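Putative alpha-galactosidase (Bacteroides fragilis, PDB 4NZJ) probably hydrolyses terminal, non-reducing alpha-D-galactose residues of alpha-galactosides, as a family 27 glycoside hydrolase built round a TIM-barrel catalytic domain. Local coordinates at residues V119-D124 against D363-N368; P148-D153 against Y199-T204; L156-T161 against R165-V170. All coordinates share one frame; numbering follows the deposited sequence.

Contact 1: V119-D124 against D363-N368; sequences VLQTAD and DVRNMN
R365 reaches back from its turn to Q121 on helix 116-128, while V364 beside it meets T122. The contact belongs to the closure of the TIM barrel: helix 116-128 follows barrel strand 102-105, and the 363-368 loop leaves strand 358-360, the last of the eight barrel strands in chain order and the neighbour of 102-105 in the sheet.

The planes of the Q121 amide and the R365 guanidinium are inclined by 23°. R365 NH1 donates to Q121 OE1 over 2.9 Å with a moderately bent N-H...O angle of 153°, and the oxygen sits at the edge of the guanidinium, close to its plane. Behind the polar ends, R365 CD lies 3.9 Å from Q121 CB. A bend in the arginine chain at chi3 (-60°) turns the NE/NH2 edge of the guanidinium to D363. That carboxylate is gripped side-on, NE reaching OD1 and NH2 reaching OD2 of D363, each over 2.9 Å, in a two-pronged salt bridge. D363 OD1 also takes the backbone N of R365 from above the carboxylate plane, an Asx turn at the start of a type I turn running from D363 to N366. The D363 grip and the Q121 bond together limit the rotation of the guanidinium.

Water supplies a second polar link: one molecule donates to T122 OG1 and D363 OD1 and accepts from V364 N, while the T122 hydroxyl is also bonded to L118 O within the helix. F110 touches both T122 and R365. Next to the water bridge, the T122 and V364 side chains cross at about a right angle, and their CG2 methyls meet at a tight 3.5 Å.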
loop_
_atom_site.group_PDB
_atom_site.type_symbol
_atom_site.label_atom_id
_atom_site.label_comp_id
_atom_site.label_asym_id
_atom_site.label_seq_id
_atom_site.Cartn_x
_atom_site.Cartn_y
_atom_site.Cartn_z
ATOM N N VAL A 119 -14.946 -12.337 -0.371
ATOM C CA VAL A 119 -14.373 -11.104 -0.900
ATOM C C VAL A 119 -15.352 -9.935 -0.678
ATOM O O VAL A 119 -14.943 -8.848 -0.270
ATOM C CB VAL A 119 -14.045 -11.206 -2.401
ATOM C CG1 VAL A 119 -13.537 -9.874 -2.936
ATOM C CG2 VAL A 119 -13.003 -12.290 -2.647
ATOM N N LEU A 120 -16.627 -10.163 -0.971
ATOM C CA LEU A 120 -17.650 -9.123 -0.832
ATOM C C LEU A 120 -17.807 -8.696 0.625
ATOM O O LEU A 120 -17.930 -7.504 0.915
ATOM C CB LEU A 120 -18.991 -9.587 -1.402
ATOM C CG LEU A 120 -19.248 -9.304 -2.886
ATOM C CD1 LEU A 120 -18.030 -9.536 -3.760
ATOM C CD2 LEU A 120 -20.442 -10.102 -3.383
ATOM N N GLN A 121 -17.782 -9.665 1.537
ATOM C CA GLN A 121 -17.816 -9.362 2.973
ATOM C C GLN A 121 -16.624 -8.508 3.386
ATOM O O GLN A 121 -16.745 -7.610 4.216
ATOM C CB GLN A 121 -17.802 -10.645 3.799
ATOM C CG GLN A 121 -19.116 -11.389 3.846
ATOM C CD GLN A 121 -19.047 -12.611 4.738
ATOM O OE1 GLN A 121 -18.157 -12.731 5.585
ATOM N NE2 GLN A 121 -19.990 -13.525 4.560
ATOM N N THR A 122 -15.465 -8.811 2.820
ATOM C CA THR A 122 -14.263 -8.053 3.103
ATOM C C THR A 122 -14.393 -6.606 2.616
ATOM O O THR A 122 -14.083 -5.678 3.365
ATOM C CB THR A 122 -13.032 -8.748 2.498
ATOM O OG1 THR A 122 -12.842 -10.006 3.156
ATOM C CG2 THR A 122 -11.788 -7.892 2.650
ATOM N N ALA A 123 -14.856 -6.419 1.382
ATOM C CA ALA A 123 -15.135 -5.078 0.852
ATOM C C ALA A 123 -16.120 -4.311 1.747
ATOM O O ALA A 123 -15.885 -3.149 2.088
ATOM C CB ALA A 123 -15.675 -5.168 -0.569
ATOM N N ASP A 124 -17.212 -4.960 2.136
ATOM C CA ASP A 124 -18.219 -4.324 2.992
ATOM C C ASP A 124 -17.604 -3.863 4.318
ATOM O O ASP A 124 -17.900 -2.769 4.808
ATOM C CB ASP A 124 -19.360 -5.298 3.289
ATOM C CG ASP A 124 -20.236 -5.591 2.075
ATOM O OD1 ASP A 124 -20.096 -4.928 1.029
ATOM O OD2 ASP A 124 -21.093 -6.497 2.181
ATOM N N ASP A 363 -7.481 -10.453 8.771
ATOM C CA ASP A 363 -8.899 -10.560 8.452
ATOM C C ASP A 363 -9.548 -9.240 8.833
ATOM O O ASP A 363 -9.747 -8.959 10.014
ATOM C CB ASP A 363 -9.536 -11.717 9.224
ATOM C CG ASP A 363 -10.987 -11.986 8.820
ATOM O OD1 ASP A 363 -11.601 -11.181 8.083
ATOM O OD2 ASP A 363 -11.522 -13.033 9.238
ATOM N N VAL A 364 -9.892 -8.434 7.838
ATOM C CA VAL A 364 -10.373 -7.078 8.106
ATOM C C VAL A 364 -11.853 -7.008 8.500
ATOM O O VAL A 364 -12.375 -5.927 8.763
ATOM C CB VAL A 364 -10.059 -6.107 6.935
ATOM C CG1 VAL A 364 -8.557 -5.984 6.728
ATOM C CG2 VAL A 364 -10.744 -6.547 5.654
ATOM N N ARG A 365 -12.527 -8.156 8.569
ATOM C CA ARG A 365 -13.933 -8.202 8.959
ATOM C C ARG A 365 -14.156 -8.137 10.470
ATOM O O ARG A 365 -15.236 -7.741 10.908
ATOM C CB ARG A 365 -14.583 -9.488 8.458
ATOM C CG ARG A 365 -14.564 -9.678 6.949
ATOM C CD ARG A 365 -15.076 -11.060 6.584
ATOM N NE ARG A 365 -14.241 -12.103 7.176
ATOM C CZ ARG A 365 -14.565 -13.392 7.251
ATOM N NH1 ARG A 365 -15.720 -13.842 6.774
ATOM N NH2 ARG A 365 -13.721 -14.239 7.826
ATOM N N ASN A 366 -13.160 -8.546 11.259
ATOM C CA ASN A 366 -13.348 -8.710 12.702
ATOM C C ASN A 366 -12.140 -8.252 13.520
ATOM O O ASN A 366 -11.739 -8.900 14.491
ATOM C CB ASN A 366 -13.710 -10.171 13.010
ATOM C CG ASN A 366 -12.877 -11.156 12.212
ATOM O OD1 ASN A 366 -11.648 -11.104 12.243
ATOM N ND2 ASN A 366 -13.545 -12.049 11.474
HETATM N N MSE A 367 -11.579 -7.112 13.143
HETATM C CA MSE A 367 -10.441 -6.580 13.884
HETATM C C MSE A 367 -10.902 -5.850 15.107
HETATM O O MSE A 367 -12.055 -5.412 15.195
HETATM C CB MSE A 367 -9.612 -5.675 13.001
HETATM C CG MSE A 367 -9.062 -6.539 11.883
HETATM SE SE MSE A 367 -7.691 -5.538 10.925
HETATM C CE MSE A 367 -8.863 -4.220 10.048
ATOM N N ASN A 368 -10.008 -5.749 16.086
ATOM C CA ASN A 368 -10.338 -4.984 17.281
ATOM C C ASN A 368 -9.952 -3.521 17.116
ATOM O O ASN A 368 -9.249 -3.141 16.166
ATOM C CB ASN A 368 -9.746 -5.605 18.554
ATOM C CG ASN A 368 -8.232 -5.658 18.547
ATOM O OD1 ASN A 368 -7.564 -4.878 17.872
ATOM N ND2 ASN A 368 -7.682 -6.585 19.326
HETATM O O HOH W 1 -10.896 -10.111 5.485
#

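Contact 2: P148-D153 against Y199-T204; sequences PERGAD and YGYEET
R150 lays its side chain over one face of the Y201 ring, and the overlap can be traced outward atom by atom. CB leaves the backbone in the direction of the 199-204 segment, and with CG anti to the backbone N (chi1 -174°) the chain runs on toward the tyrosine. CD is the first atom to land: it lies 3.6 Å from the centroid of the Y201 ring and only 8° off the ring normal, a CH-pi contact over the middle of the face. The bend at chi3, about CG-CD, sets NE 3.4 Å from Y201 CD1, above the ring but displaced toward its rim. CZ then comes to rest 3.4 Å from Y201 CG, and the two terminal nitrogens overhang the base of the side chain, R150 NH1 and NH2 each 3.5 Å from Y201 CB. The guanidinium and ring planes differ by just 5°, which makes this an offset parallel stack with an off-centre cation-pi component.

The stack joins two neighbouring loops of the TIM barrel at the surface, one following strand 138-140 and the other following strand 180-186. Y201 occupies the N-cap position of helix 202-212. D205, on that helix, forms a salt bridge with R150 NH1, which also bonds to G154 O, while NH2 bonds to G197 O.

The stack uses a face of the guanidinium and leaves its N-H groups for D205, G154 and G197; the acidic partner probably balances the positive charge that also favours the stack.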
loop_
_atom_site.group_PDB
_atom_site.type_symbol
_atom_site.label_atom_id
_atom_site.label_comp_id
_atom_site.label_asym_id
_atom_site.label_seq_id
_atom_site.Cartn_x
_atom_site.Cartn_y
_atom_site.Cartn_z
ATOM N N PRO A 148 -6.409 -26.193 -11.472
ATOM C CA PRO A 148 -5.040 -26.666 -11.699
ATOM C C PRO A 148 -4.549 -26.589 -13.145
ATOM O O PRO A 148 -3.390 -26.246 -13.374
ATOM C CB PRO A 148 -5.090 -28.121 -11.240
ATOM C CG PRO A 148 -6.171 -28.153 -10.220
ATOM C CD PRO A 148 -7.195 -27.154 -10.675
ATOM N N GLU A 149 -5.418 -26.902 -14.098
ATOM C CA GLU A 149 -5.015 -26.980 -15.499
ATOM C C GLU A 149 -5.656 -25.877 -16.328
ATOM O O GLU A 149 -6.795 -25.466 -16.080
ATOM C CB GLU A 149 -5.387 -28.340 -16.093
ATOM C CG GLU A 149 -4.798 -29.539 -15.363
ATOM C CD GLU A 149 -3.278 -29.524 -15.316
ATOM O OE1 GLU A 149 -2.642 -29.100 -16.304
ATOM O OE2 GLU A 149 -2.714 -29.941 -14.283
ATOM N N ARG A 150 -4.909 -25.401 -17.320
ATOM C CA ARG A 150 -5.458 -24.503 -18.334
ATOM C C ARG A 150 -6.560 -25.249 -19.082
ATOM O O ARG A 150 -6.485 -26.462 -19.275
ATOM C CB ARG A 150 -4.353 -24.053 -19.297
ATOM C CG ARG A 150 -4.778 -22.994 -20.307
ATOM C CD ARG A 150 -3.574 -22.335 -20.965
ATOM N NE ARG A 150 -2.796 -21.579 -19.996
ATOM C CZ ARG A 150 -2.983 -20.298 -19.685
ATOM N NH1 ARG A 150 -3.927 -19.568 -20.283
ATOM N NH2 ARG A 150 -2.213 -19.738 -18.763
ATOM N N GLY A 151 -7.607 -24.539 -19.475
ATOM C CA GLY A 151 -8.647 -25.140 -20.290
ATOM C C GLY A 151 -8.085 -25.560 -21.637
ATOM O O GLY A 151 -7.110 -24.980 -22.114
ATOM N N ALA A 152 -8.678 -26.583 -22.247
ATOM C CA ALA A 152 -8.307 -26.963 -23.607
ATOM C C ALA A 152 -8.538 -25.802 -24.583
ATOM O O ALA A 152 -7.934 -25.765 -25.654
ATOM C CB ALA A 152 -9.073 -28.196 -24.060
ATOM N N ASP A 153 -9.395 -24.856 -24.199
ATOM C CA ASP A 153 -9.623 -23.640 -24.993
ATOM C C ASP A 153 -8.502 -22.594 -24.909
ATOM O O ASP A 153 -8.560 -21.580 -25.602
ATOM C CB ASP A 153 -10.968 -23.000 -24.633
ATOM C CG ASP A 153 -11.009 -22.416 -23.221
ATOM O OD1 ASP A 153 -10.010 -22.469 -22.469
ATOM O OD2 ASP A 153 -12.075 -21.883 -22.859
ATOM N N TYR A 199 2.847 -18.604 -17.828
ATOM C CA TYR A 199 3.995 -18.662 -18.731
ATOM C C TYR A 199 3.606 -19.183 -20.119
ATOM O O TYR A 199 3.029 -20.262 -20.247
ATOM C CB TYR A 199 5.113 -19.514 -18.137
ATOM C CG TYR A 199 6.321 -19.600 -19.036
ATOM C CD1 TYR A 199 7.039 -18.460 -19.361
ATOM C CD2 TYR A 199 6.741 -20.813 -19.561
ATOM C CE1 TYR A 199 8.145 -18.519 -20.185
ATOM C CE2 TYR A 199 7.849 -20.886 -20.389
ATOM C CZ TYR A 199 8.544 -19.733 -20.695
ATOM O OH TYR A 199 9.645 -19.791 -21.515
ATOM N N GLY A 200 3.928 -18.402 -21.148
ATOM C CA GLY A 200 3.611 -18.747 -22.535
ATOM C C GLY A 200 2.229 -18.309 -23.000
ATOM O O GLY A 200 1.910 -18.422 -24.181
ATOM N N TYR A 201 1.404 -17.836 -22.070
ATOM C CA TYR A 201 0.033 -17.404 -22.375
ATOM C C TYR A 201 -0.228 -16.012 -21.809
ATOM O O TYR A 201 -1.366 -15.662 -21.475
ATOM C CB TYR A 201 -0.977 -18.391 -21.785
ATOM C CG TYR A 201 -0.912 -19.783 -22.372
ATOM C CD1 TYR A 201 -0.045 -20.732 -21.851
ATOM C CD2 TYR A 201 -1.734 -20.159 -23.431
ATOM C CE1 TYR A 201 0.013 -22.015 -22.372
ATOM C CE2 TYR A 201 -1.683 -21.438 -23.958
ATOM C CZ TYR A 201 -0.806 -22.362 -23.427
ATOM O OH TYR A 201 -0.751 -23.640 -23.943
ATOM N N GLU A 202 0.826 -15.208 -21.714
ATOM C CA GLU A 202 0.747 -13.920 -21.032
ATOM C C GLU A 202 -0.292 -12.998 -21.666
ATOM O O GLU A 202 -1.047 -12.324 -20.954
ATOM C CB GLU A 202 2.114 -13.236 -21.008
ATOM C CG GLU A 202 3.162 -13.980 -20.182
ATOM C CD GLU A 202 3.933 -15.046 -20.953
ATOM O OE1 GLU A 202 3.547 -15.391 -22.097
ATOM O OE2 GLU A 202 4.937 -15.553 -20.404
ATOM N N GLU A 203 -0.323 -12.980 -22.996
ATOM C CA GLU A 203 -1.220 -12.094 -23.723
ATOM C C GLU A 203 -2.674 -12.495 -23.474
ATOM O O GLU A 203 -3.513 -11.651 -23.136
ATOM C CB GLU A 203 -0.895 -12.100 -25.218
ATOM C CG GLU A 203 0.551 -11.734 -25.546
ATOM C CD GLU A 203 1.432 -12.945 -25.849
ATOM O OE1 GLU A 203 1.411 -13.942 -25.082
ATOM O OE2 GLU A 203 2.159 -12.896 -26.869
ATOM N N THR A 204 -2.970 -13.784 -23.616
ATOM C CA THR A 204 -4.312 -14.298 -23.335
ATOM C C THR A 204 -4.748 -13.975 -21.909
ATOM O O THR A 204 -5.857 -13.487 -21.673
ATOM C CB THR A 204 -4.378 -15.827 -23.541
ATOM O OG1 THR A 204 -4.109 -16.132 -24.913
ATOM C CG2 THR A 204 -5.750 -16.383 -23.173
#

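Contact 3: L156-T161 against R165-V170; sequences LQIDKT and RGIKYV
I158 lays its terminal methyl against I167: I158 CD1 lies 3.9 Å from I167 CG1, and the two CG1 atoms are 4.0 Å apart, so the end of I158 rests on the CG1 methylene of I167, the two side chains crossing obliquely. In I158 the CG1 branch is anti to the carbonyl carbon (chi1 -65°), and its extended chi2 carries CD1 forward onto the helix. The same methyl is 4.3 Å from G166 CA. W212 of helix 202-212 touches both isoleucines.

These residues connect the loop after the second strand of the TIM barrel, 138-140, with the beginning of its helix, 166-176. Backbone bonds from Q157 to L147 and from D159 to W145 tie the 156-161 segment to the outgoing arm of the same loop, so I158 is presented between two anchored residues.

On the more exposed side, K160 folds over G166 through successive bends at chi2, chi3 and chi4, which bring K160 CE to 3.8 Å from G166 N; since the lysine was deposited in two conformers, this approach is less certain than that of I158. R165 directs its CB away from the 156-161 segment. Its guanidinium lies over Y169 CZ one turn along, and R165 NH2 forms a salt bridge with E116.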
loop_
_atom_site.group_PDB
_atom_site.type_symbol
_atom_site.label_atom_id
_atom_site.label_comp_id
_atom_site.label_asym_id
_atom_site.label_seq_id
_atom_site.Cartn_x
_atom_site.Cartn_y
_atom_site.Cartn_z
ATOM N N LEU A 156 -7.150 -19.722 -18.710
ATOM C CA LEU A 156 -7.248 -20.057 -17.292
ATOM C C LEU A 156 -8.704 -20.363 -16.976
ATOM O O LEU A 156 -9.614 -19.756 -17.556
ATOM C CB LEU A 156 -6.759 -18.897 -16.434
ATOM C CG LEU A 156 -5.267 -18.593 -16.536
ATOM C CD1 LEU A 156 -4.977 -17.230 -15.920
ATOM C CD2 LEU A 156 -4.433 -19.686 -15.884
ATOM N N GLN A 157 -8.930 -21.319 -16.084
ATOM C CA GLN A 157 -10.286 -21.679 -15.680
ATOM C C GLN A 157 -10.568 -21.136 -14.295
ATOM O O GLN A 157 -9.896 -21.497 -13.346
ATOM C CB GLN A 157 -10.453 -23.190 -15.663
ATOM C CG GLN A 157 -10.221 -23.864 -16.999
ATOM C CD GLN A 157 -10.493 -25.350 -16.922
ATOM O OE1 GLN A 157 -11.627 -25.789 -17.105
ATOM N NE2 GLN A 157 -9.457 -26.133 -16.639
ATOM N N ILE A 158 -11.556 -20.260 -14.180
ATOM C CA ILE A 158 -11.980 -19.771 -12.870
ATOM C C ILE A 158 -12.577 -20.946 -12.100
ATOM O O ILE A 158 -13.323 -21.746 -12.658
ATOM C CB ILE A 158 -13.028 -18.647 -12.989
ATOM C CG1 ILE A 158 -12.419 -17.412 -13.658
ATOM C CG2 ILE A 158 -13.568 -18.278 -11.613
ATOM C CD1 ILE A 158 -13.445 -16.483 -14.265
ATOM N N ASP A 159 -12.229 -21.060 -10.822
ATOM C CA ASP A 159 -12.872 -22.040 -9.951
ATOM C C ASP A 159 -14.288 -21.529 -9.680
ATOM O O ASP A 159 -14.477 -20.622 -8.858
ATOM C CB ASP A 159 -12.083 -22.196 -8.648
ATOM C CG ASP A 159 -12.633 -23.283 -7.751
ATOM O OD1 ASP A 159 -13.842 -23.605 -7.837
ATOM O OD2 ASP A 159 -11.839 -23.827 -6.952
ATOM N N LYS A 160 -15.266 -22.111 -10.371
ATOM C CA LYS A 160 -16.653 -21.636 -10.295
ATOM C C LYS A 160 -17.355 -22.052 -9.009
ATOM O O LYS A 160 -18.440 -21.564 -8.713
ATOM C CB LYS A 160 -17.456 -22.109 -11.507
ATOM C CG LYS A 160 -16.940 -21.561 -12.829
ATOM C CD LYS A 160 -16.850 -20.041 -12.809
ATOM C CE LYS A 160 -18.227 -19.392 -12.824
ATOM N NZ LYS A 160 -19.054 -19.826 -13.986
ATOM N N THR A 161 -16.753 -22.963 -8.248
ATOM C CA THR A 161 -17.288 -23.279 -6.928
ATOM C C THR A 161 -17.044 -22.076 -6.017
ATOM O O THR A 161 -17.926 -21.665 -5.255
ATOM C CB THR A 161 -16.628 -24.531 -6.318
ATOM O OG1 THR A 161 -16.804 -25.643 -7.202
ATOM C CG2 THR A 161 -17.249 -24.857 -4.968
ATOM N N ARG A 165 -20.273 -16.679 -10.037
ATOM C CA ARG A 165 -20.647 -15.676 -11.031
ATOM C C ARG A 165 -19.422 -15.080 -11.705
ATOM O O ARG A 165 -19.509 -14.040 -12.351
ATOM C CB ARG A 165 -21.520 -14.599 -10.389
ATOM C CG ARG A 165 -22.846 -15.168 -9.914
ATOM C CD ARG A 165 -23.750 -14.123 -9.285
ATOM N NE ARG A 165 -23.337 -13.767 -7.932
ATOM C CZ ARG A 165 -24.089 -13.058 -7.090
ATOM N NH1 ARG A 165 -25.284 -12.615 -7.470
ATOM N NH2 ARG A 165 -23.645 -12.779 -5.871
ATOM N N GLY A 166 -18.285 -15.760 -11.575
ATOM C CA GLY A 166 -17.040 -15.309 -12.176
ATOM C C GLY A 166 -16.341 -14.222 -11.387
ATOM O O GLY A 166 -16.829 -13.764 -10.350
ATOM N N ILE A 167 -15.182 -13.821 -11.897
ATOM C CA ILE A 167 -14.387 -12.751 -11.317
ATOM C C ILE A 167 -14.992 -11.383 -11.644
ATOM O O ILE A 167 -14.947 -10.473 -10.816
ATOM C CB ILE A 167 -12.926 -12.804 -11.814
ATOM C CG1 ILE A 167 -12.267 -14.140 -11.432
ATOM C CG2 ILE A 167 -12.115 -11.636 -11.266
ATOM C CD1 ILE A 167 -12.157 -14.390 -9.948
ATOM N N LYS A 168 -15.561 -11.226 -12.835
ATOM C CA LYS A 168 -16.126 -9.930 -13.213
ATOM C C LYS A 168 -17.202 -9.445 -12.245
ATOM O O LYS A 168 -17.278 -8.248 -11.962
ATOM C CB LYS A 168 -16.672 -9.933 -14.643
ATOM C CG LYS A 168 -16.973 -8.525 -15.151
ATOM C CD LYS A 168 -17.317 -8.497 -16.629
ATOM C CE LYS A 168 -17.443 -7.069 -17.138
ATOM N NZ LYS A 168 -18.413 -6.258 -16.345
ATOM N N TYR A 169 -18.016 -10.360 -11.722
ATOM C CA TYR A 169 -19.039 -9.982 -10.743
ATOM C C TYR A 169 -18.393 -9.308 -9.529
ATOM O O TYR A 169 -18.864 -8.280 -9.038
ATOM C CB TYR A 169 -19.869 -11.192 -10.299
ATOM C CG TYR A 169 -21.013 -10.797 -9.392
ATOM C CD1 TYR A 169 -20.829 -10.676 -8.017
ATOM C CD2 TYR A 169 -22.273 -10.511 -9.911
ATOM C CE1 TYR A 169 -21.866 -10.289 -7.187
ATOM C CE2 TYR A 169 -23.313 -10.125 -9.089
ATOM C CZ TYR A 169 -23.107 -10.015 -7.731
ATOM O OH TYR A 169 -24.152 -9.635 -6.915
ATOM N N VAL A 170 -17.311 -9.902 -9.046
ATOM C CA VAL A 170 -16.571 -9.370 -7.909
ATOM C C VAL A 170 -15.990 -7.994 -8.252
ATOM O O VAL A 170 -16.139 -7.042 -7.487
ATOM C CB VAL A 170 -15.446 -10.341 -7.479
ATOM C CG1 VAL A 170 -14.604 -9.745 -6.363
ATOM C CG2 VAL A 170 -16.041 -11.682 -7.055
#

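How the contacts relate
All three contacts belong to the TIM-barrel domain. Contact 1 pairs elements after the first and last barrel strands, and the chain between its segments contains both other contacts; contact 3 in turn falls between the segments of contact 2. Contacts 2 and 3 share the loop between strand 138-140 and helix 166-176, with centres about 15 Å apart, and E149 O probably bonds to Q157 NE2. Helix 166-176 of contact 3 also packs on helix 116-128 of contact 1, V170 CG1 meeting V119 CG1 at 3.6 Å. Contacts 1 and 2 do not touch, their centres being about 32 Å apart. Helix 166-176 thus stands between helices 116-128 and 202-212 in the outer ring.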